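Local coordinates for putative cytoplasmic protein (Salmonella typhimurium LT2, PDB 2Q02) that is of unknown function but has a xylose isomerase-like TIM barrel that binds zinc and may act as an isomerase, at residues 170-175 with 210-215. Residues are numbered along the deposited sequence; the frame is centred on the assembly and turned at random.
With ZN (zinc ion), chain E.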
ATOM      1  N   ASP A 170       6.332   2.085   1.478  1.00 44.82           N
ATOM      2  CA  ASP A 170       6.349   1.585   0.121  1.00 45.54           C
ATOM      3  C   ASP A 170       7.792   1.667  -0.439  1.00 45.80           C
ATOM      4  O   ASP A 170       8.384   2.753  -0.494  1.00 45.36           O
ATOM      5  CB  ASP A 170       5.375   2.440  -0.660  1.00 45.44           C
ATOM      6  CG  ASP A 170       5.145   1.941  -2.027  1.00 45.49           C
ATOM      7  OD1 ASP A 170       6.144   1.731  -2.736  1.00 47.06           O
ATOM      8  OD2 ASP A 170       3.965   1.782  -2.387  1.00 43.81           O
ATOM      9  N   THR A 171       8.375   0.526  -0.818  1.00 45.79           N
ATOM     10  CA  THR A 171       9.802   0.488  -1.185  1.00 45.31           C
ATOM     11  C   THR A 171      10.148   1.406  -2.369  1.00 44.84           C
ATOM     12  O   THR A 171      11.253   1.933  -2.433  1.00 45.43           O
ATOM     13  CB  THR A 171      10.283  -0.912  -1.542  1.00 44.53           C
ATOM     14  OG1 THR A 171       9.471  -1.428  -2.604  1.00 43.37           O
ATOM     15  CG2 THR A 171      10.235  -1.835  -0.320  1.00 43.80           C
ATOM     16  N   PHE A 172       9.211   1.588  -3.291  1.00 44.52           N
ATOM     17  CA  PHE A 172       9.381   2.530  -4.387  1.00 45.54           C
ATOM     18  C   PHE A 172       9.470   3.963  -3.875  1.00 45.36           C
ATOM     19  O   PHE A 172      10.332   4.753  -4.314  1.00 43.64           O
ATOM     20  CB  PHE A 172       8.215   2.412  -5.366  1.00 45.20           C
ATOM     21  CG  PHE A 172       8.170   3.497  -6.412  1.00 43.97           C
ATOM     22  CD1 PHE A 172       7.472   4.674  -6.184  1.00 40.71           C
ATOM     23  CD2 PHE A 172       8.782   3.313  -7.653  1.00 43.40           C
ATOM     24  CE1 PHE A 172       7.407   5.670  -7.186  1.00 44.43           C
ATOM     25  CE2 PHE A 172       8.712   4.291  -8.652  1.00 45.93           C
ATOM     26  CZ  PHE A 172       8.021   5.464  -8.424  1.00 42.90           C
ATOM     27  N   HIS A 173       8.559   4.302  -2.969  1.00 44.87           N
ATOM     28  CA  HIS A 173       8.511   5.667  -2.447  1.00 45.41           C
ATOM     29  C   HIS A 173       9.709   5.966  -1.549  1.00 45.49           C
ATOM     30  O   HIS A 173      10.223   7.084  -1.573  1.00 45.67           O
ATOM     31  CB  HIS A 173       7.155   5.992  -1.812  1.00 43.01           C
ATOM     32  CG  HIS A 173       6.047   6.030  -2.815  1.00 43.66           C
ATOM     33  ND1 HIS A 173       6.013   6.948  -3.847  1.00 43.00           N
ATOM     34  CD2 HIS A 173       4.961   5.238  -2.980  1.00 43.18           C
ATOM     35  CE1 HIS A 173       4.938   6.732  -4.590  1.00 47.34           C
ATOM     36  NE2 HIS A 173       4.279   5.706  -4.081  1.00 47.54           N
ATOM     37  N   HIS A 174      10.174   4.965  -0.808  1.00 44.13           N
ATOM     38  CA  HIS A 174      11.442   5.068  -0.096  1.00 44.11           C
ATOM     39  C   HIS A 174      12.607   5.325  -1.073  1.00 45.89           C
ATOM     40  O   HIS A 174      13.489   6.170  -0.834  1.00 46.08           O
ATOM     41  CB  HIS A 174      11.714   3.776   0.701  1.00 44.13           C
ATOM     42  CG  HIS A 174      13.046   3.742   1.397  1.00 43.08           C
ATOM     43  ND1 HIS A 174      13.221   4.160   2.700  1.00 39.17           N
ATOM     44  CD2 HIS A 174      14.264   3.318   0.973  1.00 45.01           C
ATOM     45  CE1 HIS A 174      14.490   4.020   3.038  1.00 44.45           C
ATOM     46  NE2 HIS A 174      15.146   3.513   2.007  1.00 45.53           N
ATOM     47  N   HIS A 175      12.624   4.580  -2.177  1.00 45.59           N
ATOM     48  CA  HIS A 175      13.705   4.695  -3.143  1.00 45.66           C
ATOM     49  C   HIS A 175      13.767   6.079  -3.759  1.00 45.46           C
ATOM     50  O   HIS A 175      14.856   6.611  -3.960  1.00 45.84           O
ATOM     51  CB  HIS A 175      13.548   3.640  -4.236  1.00 46.48           C
ATOM     52  CG  HIS A 175      14.663   3.614  -5.231  1.00 44.52           C
ATOM     53  ND1 HIS A 175      14.489   3.973  -6.550  1.00 42.68           N
ATOM     54  CD2 HIS A 175      15.958   3.245  -5.108  1.00 44.83           C
ATOM     55  CE1 HIS A 175      15.628   3.818  -7.198  1.00 42.78           C
ATOM     56  NE2 HIS A 175      16.537   3.386  -6.344  1.00 42.75           N
ATOM     57  N   LEU A 210      11.552   8.667 -12.337  1.00 47.19           N
ATOM     58  CA  LEU A 210      10.758   7.436 -12.188  1.00 46.18           C
ATOM     59  C   LEU A 210       9.316   7.761 -11.821  1.00 46.34           C
ATOM     60  O   LEU A 210       9.064   8.731 -11.105  1.00 47.96           O
ATOM     61  CB  LEU A 210      11.363   6.519 -11.121  1.00 45.63           C
ATOM     62  CG  LEU A 210      12.637   5.756 -11.489  1.00 45.05           C
ATOM     63  CD1 LEU A 210      13.216   5.098 -10.268  1.00 42.69           C
ATOM     64  CD2 LEU A 210      12.366   4.713 -12.576  1.00 49.37           C
ATOM     65  N   ALA A 211       8.386   6.964 -12.348  1.00 46.15           N
ATOM     66  CA  ALA A 211       6.942   7.066 -12.058  1.00 45.46           C
ATOM     67  C   ALA A 211       6.356   5.664 -11.840  1.00 44.55           C
ATOM     68  O   ALA A 211       7.027   4.663 -12.079  1.00 43.78           O
ATOM     69  CB  ALA A 211       6.202   7.782 -13.190  1.00 43.74           C
ATOM     70  N   ASP A 212       5.112   5.605 -11.378  1.00 45.31           N
ATOM     71  CA  ASP A 212       4.435   4.334 -11.100  1.00 46.77           C
ATOM     72  C   ASP A 212       4.379   3.377 -12.299  1.00 46.67           C
ATOM     73  O   ASP A 212       4.389   2.157 -12.108  1.00 48.39           O
ATOM     74  CB  ASP A 212       3.021   4.578 -10.573  1.00 47.51           C
ATOM     75  CG  ASP A 212       3.013   5.192  -9.182  1.00 51.44           C
ATOM     76  OD1 ASP A 212       3.991   5.033  -8.439  1.00 55.96           O
ATOM     77  OD2 ASP A 212       2.025   5.850  -8.825  1.00 63.53           O
ATOM     78  N   GLU A 213       4.352   3.916 -13.514  1.00 44.70           N
ATOM     79  CA  GLU A 213       4.340   3.093 -14.738  1.00 45.16           C
ATOM     80  C   GLU A 213       5.543   2.109 -14.872  1.00 43.90           C
ATOM     81  O   GLU A 213       5.458   1.128 -15.602  1.00 41.09           O
ATOM     82  CB  GLU A 213       4.241   4.020 -15.971  1.00 44.19           C
ATOM     83  CG  GLU A 213       4.519   3.396 -17.333  1.00 44.38           C
ATOM     84  CD  GLU A 213       3.645   2.191 -17.654  1.00 46.62           C
ATOM     85  OE1 GLU A 213       2.537   2.114 -17.082  1.00 44.80           O
ATOM     86  OE2 GLU A 213       4.065   1.332 -18.483  1.00 48.72           O
ATOM     87  N   GLN A 214       6.649   2.389 -14.180  1.00 44.29           N
ATOM     88  CA  GLN A 214       7.838   1.525 -14.209  1.00 44.64           C
ATOM     89  C   GLN A 214       7.782   0.420 -13.157  1.00 44.70           C
ATOM     90  O   GLN A 214       8.666  -0.428 -13.101  1.00 44.71           O
ATOM     91  CB  GLN A 214       9.112   2.344 -13.980  1.00 45.12           C
ATOM     92  CG  GLN A 214       9.561   3.202 -15.160  1.00 45.41           C
ATOM     93  CD  GLN A 214       8.758   4.489 -15.310  1.00 44.57           C
ATOM     94  OE1 GLN A 214       8.738   5.335 -14.425  1.00 46.03           O
ATOM     95  NE2 GLN A 214       8.097   4.632 -16.432  1.00 42.41           N
ATOM     96  N   ARG A 215       6.753   0.427 -12.322  1.00 45.14           N
ATOM     97  CA  ARG A 215       6.711  -0.474 -11.190  1.00 45.13           C
ATOM     98  C   ARG A 215       6.131  -1.809 -11.614  1.00 44.75           C
ATOM     99  O   ARG A 215       4.930  -1.922 -11.901  1.00 44.68           O
ATOM    100  CB  ARG A 215       5.921   0.129 -10.024  1.00 45.63           C
ATOM    101  CG  ARG A 215       6.623   1.296  -9.355  1.00 44.37           C
ATOM    102  CD  ARG A 215       5.720   2.004  -8.420  1.00 44.26           C
ATOM    103  NE  ARG A 215       5.360   1.161  -7.297  1.00 48.42           N
ATOM    104  CZ  ARG A 215       4.587   1.545  -6.281  1.00 52.25           C
ATOM    105  NH1 ARG A 215       4.080   2.783  -6.228  1.00 53.36           N
ATOM    106  NH2 ARG A 215       4.316   0.680  -5.310  1.00 47.59           N
TER
HETATM  107 ZN    ZN E 300       2.033   1.796  -2.113  1.00 45.13          ZN
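The first turn of helix 171-176 faces the short 3-10 turn 212-214 and the residue after it; the backbones come nearest at F172 and R215, whose CA atoms are 7.9 Å apart. The side chain of R215 bridges the gap. Its CD lies over one face of the F172 ring in a CH-pi contact, 3.6 Å from the ring centroid. R215 CG lies close to F172 CD2 and CE2. Beyond CD the chain bends (chi3 66°), and the guanidinium passes over F172 CB, nearly parallel to the ring (planes 11° apart). Across and within the two segments this group joins the carboxylates of D170 and D212. R215 NH2 donates to the syn lone pair of D170 OD2 at 3.1 Å, in a bent salt bridge (139°), with the oxygen tilted out of the guanidinium plane. R215 NH1 forms a salt bridge with D212 OD1 at 3.2 Å; that oxygen lies in the guanidinium plane but is approached from above its own carboxylate plane.

D170 OD2 also binds zinc, so R215 sits in the second shell of the metal site, where its bond would steady this carboxylate. At the helix N-cap, D170 OD1 takes a weak capping bond from F172 N and also lies 3.3 Å from R215 NH2, within the same salt bridge. Further along the helix, L210 CD1 meets the edge of the H175 ring, 4.1 Å from ND1. L210 CB approaches F172 CE2, and F172 CZ reaches the A211 carbonyl carbon.

D170 ends barrel strand 166-170; E139, H197 and E245 complete the zinc site. E245 also accepts from R215 NH2, and S199 pairs with R215 NE. M224 touches F172, H175 and L210. The contact joins the C-terminal end of strand 166-170 and the start of helix 171-176 to the loop between strand 193-198 and helix 226-235.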